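Side-chain contacts in hypothetical protein VC1899 (Vibrio cholerae, PDB 1XMX), which is of unknown function but probably binds nucleic acid and carries a Card1-like endonuclease domain of the PDDEXK clan: residues 14-19 / 116-121; 45-50 / 55-60; 66-71 / 101-106; 125-128 / 134-137. One frame throughout, in Å; residues are numbered along the deposited sequence.

Contact 1: residues 14-19 / 116-121; sequences PVRLVT and FVVEPN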
loop_
_atom_site.group_PDB
_atom_site.type_symbol
_atom_site.label_atom_id
_atom_site.label_comp_id
_atom_site.label_asym_id
_atom_site.label_seq_id
_atom_site.Cartn_x
_atom_site.Cartn_y
_atom_site.Cartn_z
ATOM N N PRO A 14 8.220 2.335 -12.154
ATOM C CA PRO A 14 9.491 1.626 -12.206
ATOM C C PRO A 14 9.810 0.744 -11.021
ATOM O O PRO A 14 10.966 0.441 -10.800
ATOM C CB PRO A 14 10.493 2.763 -12.232
ATOM C CG PRO A 14 9.828 3.852 -11.400
ATOM C CD PRO A 14 8.360 3.610 -11.428
ATOM N N VAL A 15 8.813 0.297 -10.286
ATOM C CA VAL A 15 9.061 -0.543 -9.129
ATOM C C VAL A 15 9.837 -1.835 -9.415
ATOM O O VAL A 15 10.594 -2.299 -8.597
ATOM C CB VAL A 15 7.721 -0.954 -8.489
ATOM C CG1 VAL A 15 7.963 -1.944 -7.340
ATOM C CG2 VAL A 15 7.009 0.284 -7.951
ATOM N N ARG A 16 9.608 -2.427 -10.567
ATOM C CA ARG A 16 10.222 -3.698 -10.903
ATOM C C ARG A 16 11.705 -3.518 -11.310
ATOM O O ARG A 16 12.386 -4.500 -11.536
ATOM C CB ARG A 16 9.404 -4.411 -12.006
ATOM C CG ARG A 16 8.116 -5.049 -11.480
ATOM C CD ARG A 16 7.319 -5.509 -12.668
ATOM N NE ARG A 16 6.901 -4.365 -13.485
ATOM C CZ ARG A 16 6.773 -4.404 -14.798
ATOM N NH1 ARG A 16 7.030 -5.532 -15.449
ATOM N NH2 ARG A 16 6.422 -3.310 -15.452
ATOM N N LEU A 17 12.194 -2.282 -11.373
ATOM C CA LEU A 17 13.657 -2.004 -11.494
ATOM C C LEU A 17 14.343 -1.977 -10.143
ATOM O O LEU A 17 15.556 -2.136 -10.058
ATOM C CB LEU A 17 13.901 -0.671 -12.183
ATOM C CG LEU A 17 13.352 -0.519 -13.588
ATOM C CD1 LEU A 17 13.718 0.867 -14.176
ATOM C CD2 LEU A 17 13.842 -1.675 -14.506
ATOM N N VAL A 18 13.558 -1.817 -9.076
ATOM C CA VAL A 18 14.107 -1.761 -7.746
ATOM C C VAL A 18 14.035 -3.138 -7.063
ATOM O O VAL A 18 14.988 -3.551 -6.389
ATOM C CB VAL A 18 13.257 -0.738 -6.888
ATOM C CG1 VAL A 18 13.546 -0.829 -5.422
ATOM C CG2 VAL A 18 13.528 0.657 -7.338
ATOM N N THR A 19 12.900 -3.844 -7.193
ATOM C CA THR A 19 12.738 -5.082 -6.415
ATOM C C THR A 19 13.785 -6.216 -6.672
ATOM O O THR A 19 14.145 -6.915 -5.744
ATOM C CB THR A 19 11.290 -5.584 -6.445
ATOM O OG1 THR A 19 10.894 -5.863 -7.785
ATOM C CG2 THR A 19 10.326 -4.515 -5.876
ATOM N N PHE A 116 16.379 -10.050 -18.498
ATOM C CA PHE A 116 15.265 -10.629 -17.769
ATOM C C PHE A 116 14.154 -9.614 -17.646
ATOM O O PHE A 116 14.390 -8.405 -17.832
ATOM C CB PHE A 116 15.709 -11.090 -16.374
ATOM C CG PHE A 116 16.054 -9.948 -15.430
ATOM C CD1 PHE A 116 15.045 -9.258 -14.741
ATOM C CD2 PHE A 116 17.361 -9.561 -15.233
ATOM C CE1 PHE A 116 15.326 -8.232 -13.862
ATOM C CE2 PHE A 116 17.659 -8.528 -14.341
ATOM C CZ PHE A 116 16.642 -7.876 -13.628
ATOM N N VAL A 117 12.949 -10.120 -17.330
ATOM C CA VAL A 117 11.741 -9.344 -17.064
ATOM C C VAL A 117 11.047 -9.901 -15.829
ATOM O O VAL A 117 10.937 -11.102 -15.674
ATOM C CB VAL A 117 10.739 -9.380 -18.237
ATOM C CG1 VAL A 117 9.427 -8.723 -17.827
ATOM C CG2 VAL A 117 11.280 -8.596 -19.462
ATOM N N VAL A 118 10.614 -9.007 -14.942
ATOM C CA VAL A 118 9.663 -9.343 -13.845
ATOM C C VAL A 118 8.236 -9.193 -14.357
ATOM O O VAL A 118 7.761 -8.102 -14.670
ATOM C CB VAL A 118 9.818 -8.385 -12.695
ATOM C CG1 VAL A 118 8.885 -8.824 -11.508
ATOM C CG2 VAL A 118 11.301 -8.303 -12.277
ATOM N N GLU A 119 7.571 -10.318 -14.495
ATOM C CA GLU A 119 6.227 -10.296 -14.931
ATOM C C GLU A 119 5.410 -9.646 -13.776
ATOM O O GLU A 119 5.514 -10.057 -12.608
ATOM C CB GLU A 119 5.806 -11.737 -15.262
ATOM C CG GLU A 119 4.547 -11.798 -16.106
ATOM C CD GLU A 119 3.255 -11.675 -15.307
ATOM O OE1 GLU A 119 3.090 -12.527 -14.393
ATOM O OE2 GLU A 119 2.363 -10.833 -15.681
ATOM N N PRO A 120 4.662 -8.580 -14.080
ATOM C CA PRO A 120 4.156 -7.796 -12.964
ATOM C C PRO A 120 3.053 -8.557 -12.184
ATOM O O PRO A 120 2.884 -8.337 -10.991
ATOM C CB PRO A 120 3.592 -6.512 -13.657
ATOM C CG PRO A 120 3.192 -7.002 -15.096
ATOM C CD PRO A 120 4.282 -8.030 -15.403
ATOM N N ASN A 121 2.312 -9.436 -12.842
ATOM C CA ASN A 121 1.253 -10.173 -12.152
ATOM C C ASN A 121 1.783 -11.291 -11.227
ATOM O O ASN A 121 1.423 -11.357 -10.021
ATOM C CB ASN A 121 0.177 -10.594 -13.182
ATOM C CG ASN A 121 -0.357 -9.358 -13.980
ATOM O OD1 ASN A 121 -1.166 -8.565 -13.486
ATOM N ND2 ASN A 121 0.180 -9.156 -15.174
#

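Contact 2: residues 45-50 / 55-60; sequences RLSDVL and ISTDFF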
loop_
_atom_site.group_PDB
_atom_site.type_symbol
_atom_site.label_atom_id
_atom_site.label_comp_id
_atom_site.label_asym_id
_atom_site.label_seq_id
_atom_site.Cartn_x
_atom_site.Cartn_y
_atom_site.Cartn_z
ATOM N N ARG A 45 14.236 9.865 -7.016
ATOM C CA ARG A 45 13.392 9.060 -6.103
ATOM C C ARG A 45 13.826 7.586 -6.027
ATOM O O ARG A 45 13.870 6.968 -4.912
ATOM C CB ARG A 45 11.952 9.121 -6.545
ATOM C CG ARG A 45 11.309 10.452 -6.333
ATOM C CD ARG A 45 10.000 10.435 -7.078
ATOM N NE ARG A 45 9.390 11.741 -7.238
ATOM C CZ ARG A 45 8.495 12.033 -8.192
ATOM N NH1 ARG A 45 8.127 11.106 -9.072
ATOM N NH2 ARG A 45 7.977 13.271 -8.274
ATOM N N LEU A 46 14.053 6.987 -7.195
ATOM C CA LEU A 46 14.599 5.629 -7.265
ATOM C C LEU A 46 15.895 5.506 -6.467
ATOM O O LEU A 46 16.135 4.497 -5.771
ATOM C CB LEU A 46 14.906 5.242 -8.724
ATOM C CG LEU A 46 13.661 5.024 -9.561
ATOM C CD1 LEU A 46 13.974 4.752 -10.992
ATOM C CD2 LEU A 46 12.845 3.814 -8.991
ATOM N N SER A 47 16.745 6.521 -6.619
ATOM C CA SER A 47 18.021 6.579 -5.920
ATOM C C SER A 47 17.882 6.735 -4.429
ATOM O O SER A 47 18.685 6.183 -3.725
ATOM C CB SER A 47 18.855 7.727 -6.451
ATOM O OG SER A 47 19.200 7.423 -7.788
ATOM N N ASP A 48 16.896 7.500 -3.942
ATOM C CA ASP A 48 16.637 7.589 -2.464
ATOM C C ASP A 48 16.357 6.208 -1.836
ATOM O O ASP A 48 16.890 5.839 -0.790
ATOM C CB ASP A 48 15.449 8.500 -2.166
ATOM C CG ASP A 48 15.727 9.935 -2.517
ATOM O OD1 ASP A 48 16.928 10.260 -2.708
ATOM O OD2 ASP A 48 14.746 10.742 -2.612
ATOM N N VAL A 49 15.522 5.434 -2.496
ATOM C CA VAL A 49 15.211 4.106 -2.010
ATOM C C VAL A 49 16.466 3.176 -2.101
ATOM O O VAL A 49 16.840 2.467 -1.126
ATOM C CB VAL A 49 14.079 3.547 -2.854
ATOM C CG1 VAL A 49 13.916 2.034 -2.641
ATOM C CG2 VAL A 49 12.789 4.366 -2.632
ATOM N N LEU A 50 17.126 3.158 -3.255
ATOM C CA LEU A 50 18.250 2.165 -3.425
ATOM C C LEU A 50 19.442 2.604 -2.648
ATOM O O LEU A 50 20.066 1.769 -2.007
ATOM C CB LEU A 50 18.651 1.928 -4.891
ATOM C CG LEU A 50 17.563 1.121 -5.643
ATOM C CD1 LEU A 50 17.661 1.381 -7.174
ATOM C CD2 LEU A 50 17.546 -0.384 -5.332
ATOM N N ILE A 55 22.899 0.457 -2.342
ATOM C CA ILE A 55 22.949 0.124 -3.763
ATOM C C ILE A 55 23.181 1.419 -4.509
ATOM O O ILE A 55 22.410 2.391 -4.388
ATOM C CB ILE A 55 21.668 -0.581 -4.198
ATOM C CG1 ILE A 55 21.618 -1.954 -3.546
ATOM C CG2 ILE A 55 21.527 -0.698 -5.762
ATOM C CD1 ILE A 55 20.215 -2.363 -3.243
ATOM N N SER A 56 24.245 1.442 -5.290
ATOM C CA SER A 56 24.536 2.631 -6.088
ATOM C C SER A 56 23.827 2.744 -7.448
ATOM O O SER A 56 23.399 1.741 -8.028
ATOM C CB SER A 56 26.059 2.851 -6.206
ATOM O OG SER A 56 26.641 1.817 -6.928
ATOM N N THR A 57 23.730 3.982 -7.949
ATOM C CA THR A 57 22.874 4.304 -9.101
ATOM C C THR A 57 23.567 5.339 -10.013
ATOM O O THR A 57 24.358 6.144 -9.547
ATOM C CB THR A 57 21.474 4.851 -8.635
ATOM O OG1 THR A 57 21.638 6.070 -7.902
ATOM C CG2 THR A 57 20.764 3.896 -7.676
ATOM N N ASP A 58 23.267 5.299 -11.317
ATOM C CA ASP A 58 23.668 6.331 -12.233
ATOM C C ASP A 58 22.538 6.498 -13.197
ATOM O O ASP A 58 21.711 5.604 -13.344
ATOM C CB ASP A 58 24.905 5.894 -13.028
ATOM C CG ASP A 58 26.158 5.783 -12.157
ATOM O OD1 ASP A 58 26.277 6.603 -11.209
ATOM O OD2 ASP A 58 27.024 4.878 -12.415
ATOM N N PHE A 59 22.525 7.645 -13.864
ATOM C CA PHE A 59 21.491 8.023 -14.765
ATOM C C PHE A 59 22.191 8.296 -16.075
ATOM O O PHE A 59 23.103 9.101 -16.139
ATOM C CB PHE A 59 20.762 9.310 -14.283
ATOM C CG PHE A 59 19.560 9.683 -15.130
ATOM C CD1 PHE A 59 18.660 8.698 -15.578
ATOM C CD2 PHE A 59 19.259 11.012 -15.410
ATOM C CE1 PHE A 59 17.505 9.038 -16.325
ATOM C CE2 PHE A 59 18.114 11.345 -16.136
ATOM C CZ PHE A 59 17.237 10.361 -16.610
ATOM N N PHE A 60 21.767 7.606 -17.120
ATOM C CA PHE A 60 22.320 7.813 -18.444
ATOM C C PHE A 60 21.164 8.323 -19.300
ATOM O O PHE A 60 20.140 7.650 -19.461
ATOM C CB PHE A 60 22.913 6.515 -18.998
ATOM C CG PHE A 60 23.348 6.620 -20.448
ATOM C CD1 PHE A 60 22.470 6.312 -21.488
ATOM C CD2 PHE A 60 24.635 7.030 -20.766
ATOM C CE1 PHE A 60 22.874 6.445 -22.819
ATOM C CE2 PHE A 60 25.065 7.126 -22.117
ATOM C CZ PHE A 60 24.159 6.841 -23.123
#

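Contact 3: residues 66-71 / 101-106; sequences SNTSAI and LLSAYE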
loop_
_atom_site.group_PDB
_atom_site.type_symbol
_atom_site.label_atom_id
_atom_site.label_comp_id
_atom_site.label_asym_id
_atom_site.label_seq_id
_atom_site.Cartn_x
_atom_site.Cartn_y
_atom_site.Cartn_z
ATOM N N SER A 66 11.377 10.300 -30.431
ATOM C CA SER A 66 11.024 8.934 -30.773
ATOM C C SER A 66 11.998 8.285 -31.762
ATOM O O SER A 66 11.863 7.095 -32.014
ATOM C CB SER A 66 9.631 8.929 -31.394
ATOM O OG SER A 66 9.621 9.819 -32.517
ATOM N N ASN A 67 12.952 9.048 -32.320
ATOM C CA ASN A 67 14.022 8.502 -33.196
ATOM C C ASN A 67 14.870 7.443 -32.488
ATOM O O ASN A 67 15.653 7.755 -31.579
ATOM C CB ASN A 67 14.901 9.618 -33.813
ATOM C CG ASN A 67 15.904 9.102 -34.899
ATOM O OD1 ASN A 67 16.310 7.935 -34.927
ATOM N ND2 ASN A 67 16.319 10.019 -35.795
ATOM N N THR A 68 14.687 6.194 -32.947
ATOM C CA THR A 68 15.235 4.982 -32.351
ATOM C C THR A 68 16.667 4.679 -32.862
ATOM O O THR A 68 17.448 4.043 -32.152
ATOM C CB THR A 68 14.248 3.721 -32.521
ATOM O OG1 THR A 68 14.068 3.399 -33.911
ATOM C CG2 THR A 68 12.831 3.933 -31.813
ATOM N N SER A 69 17.045 5.164 -34.052
ATOM C CA SER A 69 18.458 5.041 -34.438
ATOM C C SER A 69 19.355 5.980 -33.599
ATOM O O SER A 69 20.480 5.636 -33.299
ATOM C CB SER A 69 18.693 5.126 -35.962
ATOM O OG SER A 69 18.742 6.459 -36.443
ATOM N N ALA A 70 18.818 7.114 -33.147
ATOM C CA ALA A 70 19.504 7.983 -32.150
ATOM C C ALA A 70 19.530 7.366 -30.725
ATOM O O ALA A 70 20.543 7.426 -30.026
ATOM C CB ALA A 70 18.876 9.396 -32.125
ATOM N N ILE A 71 18.422 6.778 -30.284
ATOM C CA ILE A 71 18.445 6.009 -29.014
ATOM C C ILE A 71 19.458 4.838 -29.042
ATOM O O ILE A 71 20.291 4.701 -28.122
ATOM C CB ILE A 71 17.022 5.503 -28.614
ATOM C CG1 ILE A 71 16.043 6.674 -28.497
ATOM C CG2 ILE A 71 17.062 4.677 -27.279
ATOM C CD1 ILE A 71 14.576 6.199 -28.314
ATOM N N LEU A 101 12.619 0.472 -25.055
ATOM C CA LEU A 101 12.888 -0.907 -24.557
ATOM C C LEU A 101 13.510 -1.775 -25.607
ATOM O O LEU A 101 14.496 -2.429 -25.346
ATOM C CB LEU A 101 11.625 -1.621 -24.036
ATOM C CG LEU A 101 11.770 -3.025 -23.439
ATOM C CD1 LEU A 101 12.477 -2.928 -22.069
ATOM C CD2 LEU A 101 10.421 -3.703 -23.217
ATOM N N LEU A 102 12.911 -1.777 -26.802
ATOM C CA LEU A 102 13.376 -2.612 -27.878
ATOM C C LEU A 102 14.673 -2.106 -28.518
ATOM O O LEU A 102 15.414 -2.897 -29.069
ATOM C CB LEU A 102 12.301 -2.804 -28.944
ATOM C CG LEU A 102 11.063 -3.510 -28.404
ATOM C CD1 LEU A 102 10.107 -3.727 -29.529
ATOM C CD2 LEU A 102 11.497 -4.822 -27.806
ATOM N N SER A 103 14.957 -0.812 -28.418
ATOM C CA SER A 103 16.240 -0.298 -28.883
ATOM C C SER A 103 17.339 -0.807 -27.949
ATOM O O SER A 103 18.334 -1.315 -28.420
ATOM C CB SER A 103 16.262 1.229 -28.874
ATOM O OG SER A 103 15.247 1.744 -29.708
ATOM N N ALA A 104 17.148 -0.646 -26.632
ATOM C CA ALA A 104 18.079 -1.174 -25.647
ATOM C C ALA A 104 18.230 -2.683 -25.766
ATOM O O ALA A 104 19.339 -3.179 -25.637
ATOM C CB ALA A 104 17.649 -0.815 -24.249
ATOM N N TYR A 105 17.118 -3.408 -25.949
ATOM C CA TYR A 105 17.190 -4.874 -26.142
ATOM C C TYR A 105 18.154 -5.288 -27.290
ATOM O O TYR A 105 18.999 -6.246 -27.131
ATOM C CB TYR A 105 15.797 -5.486 -26.381
ATOM C CG TYR A 105 15.799 -7.025 -26.456
ATOM C CD1 TYR A 105 16.075 -7.712 -27.643
ATOM C CD2 TYR A 105 15.554 -7.785 -25.324
ATOM C CE1 TYR A 105 16.100 -9.145 -27.688
ATOM C CE2 TYR A 105 15.568 -9.183 -25.374
ATOM C CZ TYR A 105 15.839 -9.850 -26.548
ATOM O OH TYR A 105 15.839 -11.263 -26.515
ATOM N N GLU A 106 18.030 -4.598 -28.434
ATOM C CA GLU A 106 18.871 -4.932 -29.612
ATOM C C GLU A 106 20.352 -4.755 -29.243
ATOM O O GLU A 106 21.179 -5.618 -29.513
ATOM C CB GLU A 106 18.533 -4.073 -30.836
ATOM C CG GLU A 106 19.324 -4.468 -32.109
ATOM C CD GLU A 106 19.293 -3.399 -33.230
ATOM O OE1 GLU A 106 19.604 -2.217 -32.929
ATOM O OE2 GLU A 106 18.982 -3.723 -34.419
#

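Contact 4: residues 125-128 / 134-137; sequences LCWL and NDTQ. With FMT (formic acid), chain E.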
loop_
_atom_site.group_PDB
_atom_site.type_symbol
_atom_site.label_atom_id
_atom_site.label_comp_id
_atom_site.label_asym_id
_atom_site.label_seq_id
_atom_site.Cartn_x
_atom_site.Cartn_y
_atom_site.Cartn_z
ATOM N N LEU A 125 10.721 -13.316 -11.868
ATOM C CA LEU A 125 11.779 -12.835 -12.732
ATOM C C LEU A 125 12.052 -13.925 -13.771
ATOM O O LEU A 125 12.393 -15.052 -13.420
ATOM C CB LEU A 125 13.029 -12.614 -11.932
ATOM C CG LEU A 125 14.191 -11.948 -12.625
ATOM C CD1 LEU A 125 15.017 -11.191 -11.576
ATOM C CD2 LEU A 125 14.974 -13.004 -13.391
ATOM N N CYS A 126 11.948 -13.541 -15.041
ATOM C CA CYS A 126 11.914 -14.441 -16.176
ATOM C C CYS A 126 13.105 -14.094 -17.038
ATOM O O CYS A 126 13.295 -12.907 -17.384
ATOM C CB CYS A 126 10.650 -14.186 -17.003
ATOM S SG CYS A 126 9.035 -14.482 -16.135
ATOM N N TRP A 127 13.919 -15.096 -17.344
ATOM C CA TRP A 127 15.105 -14.880 -18.179
ATOM C C TRP A 127 14.770 -14.997 -19.634
ATOM O O TRP A 127 14.390 -16.077 -20.090
ATOM C CB TRP A 127 16.170 -15.894 -17.828
ATOM C CG TRP A 127 16.665 -15.653 -16.481
ATOM C CD1 TRP A 127 16.293 -16.301 -15.313
ATOM C CD2 TRP A 127 17.579 -14.631 -16.097
ATOM N NE1 TRP A 127 16.964 -15.765 -14.244
ATOM C CE2 TRP A 127 17.774 -14.756 -14.684
ATOM C CE3 TRP A 127 18.314 -13.670 -16.808
ATOM C CZ2 TRP A 127 18.633 -13.937 -13.980
ATOM C CZ3 TRP A 127 19.167 -12.847 -16.100
ATOM C CH2 TRP A 127 19.313 -12.986 -14.690
ATOM N N LEU A 128 14.872 -13.880 -20.349
ATOM C CA LEU A 128 14.575 -13.846 -21.782
ATOM C C LEU A 128 15.789 -14.331 -22.536
ATOM O O LEU A 128 15.681 -14.965 -23.564
ATOM C CB LEU A 128 14.173 -12.436 -22.225
ATOM C CG LEU A 128 12.695 -12.569 -21.849
ATOM C CD1 LEU A 128 12.278 -11.531 -20.838
ATOM C CD2 LEU A 128 11.673 -12.818 -22.980
ATOM N N ASN A 134 17.356 -20.037 -14.709
ATOM C CA ASN A 134 16.113 -20.383 -14.007
ATOM C C ASN A 134 15.321 -19.222 -13.410
ATOM O O ASN A 134 15.845 -18.478 -12.620
ATOM C CB ASN A 134 16.404 -21.466 -12.973
ATOM C CG ASN A 134 17.142 -22.620 -13.594
ATOM O OD1 ASN A 134 16.566 -23.408 -14.354
ATOM N ND2 ASN A 134 18.447 -22.694 -13.337
ATOM N N ASP A 135 14.046 -19.122 -13.766
ATOM C CA ASP A 135 13.184 -18.040 -13.284
ATOM C C ASP A 135 13.011 -18.230 -11.795
ATOM O O ASP A 135 12.958 -19.361 -11.310
ATOM C CB ASP A 135 11.799 -18.055 -13.968
ATOM C CG ASP A 135 11.889 -18.030 -15.484
ATOM O OD1 ASP A 135 13.000 -17.860 -16.032
ATOM O OD2 ASP A 135 10.847 -18.206 -16.143
ATOM N N THR A 136 12.903 -17.125 -11.076
ATOM C CA THR A 136 12.693 -17.197 -9.637
ATOM C C THR A 136 11.602 -16.187 -9.269
ATOM O O THR A 136 11.295 -15.252 -10.026
ATOM C CB THR A 136 14.002 -16.871 -8.852
ATOM O OG1 THR A 136 14.498 -15.613 -9.272
ATOM C CG2 THR A 136 15.098 -17.861 -9.169
ATOM N N GLN A 137 11.042 -16.349 -8.089
ATOM C CA GLN A 137 10.003 -15.452 -7.627
ATOM C C GLN A 137 10.765 -14.304 -6.939
ATOM O O GLN A 137 11.587 -14.532 -6.106
ATOM C CB GLN A 137 9.102 -16.243 -6.662
ATOM C CG GLN A 137 8.185 -15.445 -5.780
ATOM C CD GLN A 137 7.266 -14.530 -6.577
ATOM O OE1 GLN A 137 7.118 -13.357 -6.247
ATOM N NE2 GLN A 137 6.626 -15.083 -7.609
HETATM C C FMT E . 13.196 -22.120 -14.915
HETATM O O1 FMT E . 13.029 -21.244 -15.804
HETATM O O2 FMT E . 13.764 -23.233 -15.025
#

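Contact 1: residues 14-19 / 116-121
The carbonyl oxygen of Val118 receives Arg16 NH1 at 2.8 Å, the shortest polar approach between the two segments. This bond joins the first turn of helix 15-22 to the C-terminal end of strand 115-118 in a Rossmann-like alpha/beta domain. It is favourable in its geometry: the N-H...O angle is 158°, and Val118 O lies in the guanidinium plane, nearly in line with the extended C=O direction. The arginine chain reaches this point by a bend at chi3 (-65°), which turns the guanidinium over after CG and CD have run alongside the valine. The aliphatic part therefore packs while the end bonds: CD lies 3.8 Å from Val118 CB, and CG is 3.9 Å from Val118 CG1, the methyl that stands anti to its own backbone N. Beyond the strand, Pro120 covers one guanidinium face, its CB 3.7 Å above the plane and displaced toward the rim. Val118 O thus holds one edge of the group and Pro120 packs on one face. Nearby, Ser94 OG bonds to Val118 N, and Arg16 O is bonded by Asn92 ND2, so both backbones have further hydrogen bonds. The turn after the strand is closed on itself by the carboxylate of Glu119: its OE2 takes Asn121 ND2 at 2.8 Å in the amide plane and Asn121 N from above the carboxylate plane.

Contact 2: residues 45-50 / 55-60
Ile55 opens the second segment with a backbone bond to the end of the helical one, its N donating to Leu50 O at 3.1 Å. The donor stands 43° out of the Leu50 carbonyl plane, which fits a chain turning sharply after the helix. The same two residues also meet through their side chains: Ile55 CD1 is 3.9 Å from Leu50 CD2, and Ile55 CG2 touches both CB and CD2 of the leucine at 4.0 Å, so both branches of Ile55 meet Leu50, the two side chains crossing at an angle. Asn51 ND2 bonds to Ile55 O. Helix 40-52 is the connection of a beta-alpha-beta unit that leads from strand 30-35 to its parallel neighbour 56-61, and Leu50 packs on Phe33 of the former strand as well. Thr57 is the first residue of strand 56-61 to face the helix. With chi1 at 62°, OG1 sits between the backbone N and the carbonyl carbon and comes within 2.8 Å of Ser47 OG, a probable hydrogen bond between hydroxyls. This orientation leaves the methyl to the apolar side, where Thr57 CG2 lies 4.0 Å from Leu50 CB. Ser47 OG is also bonded to Tyr43 O, one helical turn back, which helps to fix its rotation. Farther along, the ring of Phe59 meets that of Tyr43 with the planes about 15° apart.

Contact 3: residues 66-71 / 101-106
Ser103 touches two residues of the other helix with different parts of its short side chain. Its OG reaches the branch point of Thr68, 3.6 Å from Thr68 CB and 3.9 Å from Thr68 CG2, while Ser103 CB rests 3.9 Å from Ile71 CG2. These are van der Waals contacts: the polar partner of Ser103 OG is His99 O, one turn back in its own helix. With chi1 at -59°, OG stands anti to the carbonyl carbon, and the bond to His99 keeps it there. Ile71 CG2 is the branch anti to the backbone N, and the residue also packs on His99, Arg100 and Ile62. The start of helix 68-85, which brings Thr68 and Ile71 forward, is fixed by Asn67 at the N-cap: its OD1 accepts from Ala70 N at 3.2 Å with an N-H...O angle of 160°, and weakly from Ser69 N. Outside this contact Glu106 OE1 forms a salt bridge with Lys72 NZ of helix 68-85. The contact joins the neighbouring helices 68-85 and 98-110, which strand 88-92 links in the alternating strand-helix order of a Rossmann-like domain.

Contact 4: residues 125-128 / 134-137
With CG anti to the carbonyl carbon (chi1 -55°), Asp135 directs its carboxylate back across the hairpin, where OD1 accepts from Trp127 N at 3.2 Å. The N-H...O angle is a nearly straight 170°, although the donor stands above the carboxylate plane. The setting is the beta hairpin of strands 124-129 and 136-137, at one edge of the mixed sheet. Leu125 and Thr136 are its antiparallel hydrogen-bonded pair: Leu125 N gives to Thr136 O at 2.7 Å, and Thr136 N returns a bond to Leu125 O at 3.2 Å. Leu125 O is approached by Asp135 CA too, at 3.1 Å, in a CA-H...O contact. Just before the short strand, the bond from Trp127 N to Asp135 OD1 lets the aspartate side chain take over the pairing from the backbone. Trp127 presents an edge of its indole to the 134-135 backbone, with CD1 3.5 Å from Asn134 O. Over one indole face lies Leu125 CD2, 3.4 Å above the plane and offset toward the rim. Phe116 of the adjacent strand meets Trp127 edge to face, and a glycerol, probably from the crystallisation liquor, lies about 4 Å from the Trp127 side chain. A formic acid molecule, likely of the same origin, sits beside the loop residues Asn134 and Asp135, where Asp135 N donates to its O1 at 3.1 Å with an angle of 174°.

Overall arrangement
Contacts 1, 2 and 4 reach the same mixed sheet, whose strand order runs 56-61, 30-35, 4-9, 88-92, 115-118, 124-129, 136-137. Contact 2 involves one outermost strand and contact 4 the other, with centres 23 Å apart. Contact 1 lies between them, 15 Å from contact 2, which it touches through Val18 against Leu46, Val49 and Leu50, and 11 Å from contact 4, reached through neighbouring strands 115-118 and 124-129. Contact 3 joins two helices, 20 to 24 Å from the other centres and touching none. Along the chain, contacts 2 and 3 are nested within the loop closed by contact 1, and contact 4 follows. All four thus belong to the Rossmann-like region built on this sheet and its flanking helices.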